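Local structure of CMP/dCMP-type deaminase domain-containing protein (Aspergillus oryzae RIB40, 7DS1) at residues 34-39 with 88-93. The protein is a zinc-dependent Rib2 deaminase of riboflavin biosynthesis, which binds the ribitylamino-pyrimidine phosphate DARIPP and probably removes an amino group from its pyrimidine ring. Numbering follows the deposited sequence.
Sequences SRKEGD and EPDRKL
Arg91 reaches across to Ser34 and takes hold of it through NE and NH2. Arg91 CB lies 3.4 Å from Arg35 O. CG is turned away from its own carbonyl carbon (chi1 -52°), and Arg91 CD passes 3.4 Å from Ser34 OG. The chain then bends at chi3 (73°), which brings the guanidinium beside the end of strand 29-36. Arg91 NE donates to Ser34 OG at 2.7 Å, and Arg91 NH2 donates to Ser34 O at 2.9 Å. Both acceptors lie close to the guanidinium plane, although NH2 stands above the plane of the Ser34 carbonyl. The Lys36 backbone N lies over one guanidinium face, nearer its margin than its centre. NH1 runs near Lys36 CD and is held by a salt bridge to Asp44. Two bonds to one residue and a third partner probably fix the rotation of the group. A water links Ser34 OG to Glu88 OE1.

The backbones pair as antiparallel strands. Arg35 and Lys92 form the hydrogen-bonded pair, with N to O bonds in both directions. Beyond the strand end, Glu37 N donates to Asp90 O at 2.9 Å, in an almost straight bond. This carbonyl belongs to the type I turn of Glu88 to Arg91. Beside it, the extended Lys92 chain runs nearly perpendicular to the Glu37 side chain. Lys92 NZ makes a salt bridge to Glu37 OE1 at 2.9 Å, from above the carboxylate plane. A second water joins this NZ to the carbonyls of Lys36 and Gly38.

The contact lies away from the zinc site, where strand 29-36 ends and strand 91-97 begins, two inner strands of the mixed five-stranded sheet. Strand 29-36 is flanked by 91-97 and by 46-52, whose Val48 touches both Ser34 and Leu93. Arg35 packs on helix 4-16 and is salt-bridged to Asp45, while Lys92 touches Gln128 of strand 127-132.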
loop_
_atom_site.group_PDB
_atom_site.type_symbol
_atom_site.label_atom_id
_atom_site.label_comp_id
_atom_site.label_asym_id
_atom_site.label_seq_id
_atom_site.Cartn_x
_atom_site.Cartn_y
_atom_site.Cartn_z
ATOM N N SER A 34 1.419 -13.140 2.123
ATOM C CA SER A 34 2.560 -14.011 2.394
ATOM C C SER A 34 2.678 -15.007 1.248
ATOM O O SER A 34 1.734 -15.753 0.969
ATOM C CB SER A 34 2.410 -14.737 3.732
ATOM O OG SER A 34 3.352 -15.803 3.852
ATOM N N ARG A 35 3.831 -15.002 0.583
ATOM C CA ARG A 35 4.037 -15.706 -0.672
ATOM C C ARG A 35 5.242 -16.625 -0.541
ATOM O O ARG A 35 6.256 -16.248 0.051
ATOM C CB ARG A 35 4.259 -14.693 -1.816
ATOM C CG ARG A 35 4.615 -15.294 -3.168
ATOM C CD ARG A 35 4.423 -14.243 -4.259
ATOM N NE ARG A 35 3.006 -13.914 -4.420
ATOM C CZ ARG A 35 2.552 -12.758 -4.889
ATOM N NH1 ARG A 35 3.398 -11.793 -5.251
ATOM N NH2 ARG A 35 1.245 -12.569 -4.994
ATOM N N LYS A 36 5.124 -17.834 -1.080
ATOM C CA LYS A 36 6.255 -18.751 -1.090
ATOM C C LYS A 36 7.359 -18.220 -2.001
ATOM O O LYS A 36 7.092 -17.701 -3.086
ATOM C CB LYS A 36 5.811 -20.139 -1.559
ATOM C CG LYS A 36 6.794 -21.251 -1.251
ATOM C CD LYS A 36 6.181 -22.293 -0.322
ATOM C CE LYS A 36 6.989 -23.582 -0.318
ATOM N NZ LYS A 36 6.495 -24.580 -1.310
ATOM N N GLU A 37 8.604 -18.342 -1.549
ATOM C CA GLU A 37 9.740 -17.996 -2.394
ATOM C C GLU A 37 9.845 -18.991 -3.543
ATOM O O GLU A 37 9.466 -20.158 -3.415
ATOM C CB GLU A 37 11.052 -17.998 -1.598
ATOM C CG GLU A 37 11.253 -16.786 -0.684
ATOM C CD GLU A 37 11.479 -15.478 -1.442
ATOM O OE1 GLU A 37 11.320 -15.437 -2.675
ATOM O OE2 GLU A 37 11.802 -14.471 -0.781
ATOM N N GLY A 38 10.386 -18.527 -4.670
ATOM C CA GLY A 38 10.543 -19.380 -5.834
ATOM C C GLY A 38 9.348 -19.341 -6.767
ATOM O O GLY A 38 8.666 -18.318 -6.854
ATOM N N ASP A 39 9.138 -20.352 -7.576
ATOM C CA ASP A 39 8.014 -20.492 -8.531
ATOM C C ASP A 39 6.649 -20.654 -7.828
ATOM O O ASP A 39 6.000 -21.636 -7.992
ATOM C CB ASP A 39 8.337 -21.792 -9.206
ATOM C CG ASP A 39 7.424 -22.190 -10.223
ATOM O OD1 ASP A 39 6.693 -21.305 -10.749
ATOM O OD2 ASP A 39 7.481 -23.429 -10.544
ATOM N N GLU A 88 8.694 -16.259 8.071
ATOM C CA GLU A 88 8.982 -17.670 7.885
ATOM C C GLU A 88 10.096 -17.848 6.866
ATOM O O GLU A 88 10.201 -17.063 5.921
ATOM C CB GLU A 88 7.727 -18.411 7.418
ATOM C CG GLU A 88 6.620 -18.368 8.455
ATOM C CD GLU A 88 5.260 -18.666 7.877
ATOM O OE1 GLU A 88 4.651 -17.742 7.301
ATOM O OE2 GLU A 88 4.800 -19.819 8.010
ATOM N N PRO A 89 10.936 -18.870 7.044
ATOM C CA PRO A 89 12.117 -18.993 6.175
ATOM C C PRO A 89 11.770 -19.139 4.704
ATOM O O PRO A 89 12.517 -18.637 3.860
ATOM C CB PRO A 89 12.835 -20.237 6.722
ATOM C CG PRO A 89 11.819 -20.963 7.552
ATOM C CD PRO A 89 10.908 -19.901 8.097
ATOM N N ASP A 90 10.648 -19.780 4.369
ATOM C CA ASP A 90 10.330 -20.118 2.987
ATOM C C ASP A 90 9.346 -19.149 2.344
ATOM O O ASP A 90 8.944 -19.365 1.196
ATOM C CB ASP A 90 9.779 -21.549 2.909
ATOM C CG ASP A 90 8.494 -21.727 3.711
ATOM O OD1 ASP A 90 8.389 -21.139 4.803
ATOM O OD2 ASP A 90 7.588 -22.456 3.253
ATOM N N ARG A 91 8.968 -18.077 3.037
ATOM C CA ARG A 91 7.951 -17.162 2.537
ATOM C C ARG A 91 8.421 -15.720 2.659
ATOM O O ARG A 91 9.293 -15.393 3.466
ATOM C CB ARG A 91 6.624 -17.331 3.295
ATOM C CG ARG A 91 6.144 -18.768 3.337
ATOM C CD ARG A 91 4.758 -18.866 3.947
ATOM N NE ARG A 91 3.757 -18.356 3.015
ATOM C CZ ARG A 91 3.126 -19.108 2.119
ATOM N NH1 ARG A 91 3.378 -20.406 2.039
ATOM N NH2 ARG A 91 2.238 -18.553 1.304
ATOM N N LYS A 92 7.815 -14.860 1.845
ATOM C CA LYS A 92 8.075 -13.427 1.875
ATOM C C LYS A 92 6.764 -12.663 1.973
ATOM O O LYS A 92 5.734 -13.091 1.446
ATOM C CB LYS A 92 8.838 -12.977 0.620
ATOM C CG LYS A 92 8.111 -13.319 -0.682
ATOM C CD LYS A 92 8.922 -12.912 -1.901
ATOM C CE LYS A 92 8.503 -13.717 -3.126
ATOM N NZ LYS A 92 9.551 -13.678 -4.204
ATOM N N LEU A 93 6.817 -11.519 2.649
ATOM C CA LEU A 93 5.690 -10.598 2.706
ATOM C C LEU A 93 5.784 -9.584 1.573
ATOM O O LEU A 93 6.825 -8.945 1.389
ATOM C CB LEU A 93 5.662 -9.867 4.048
ATOM C CG LEU A 93 5.314 -10.722 5.263
ATOM C CD1 LEU A 93 5.558 -9.926 6.545
ATOM C CD2 LEU A 93 3.863 -11.218 5.208
HETATM O O HOH W 1 5.169 -15.038 5.672
HETATM O O HOH W 2 8.131 -16.114 -5.172
#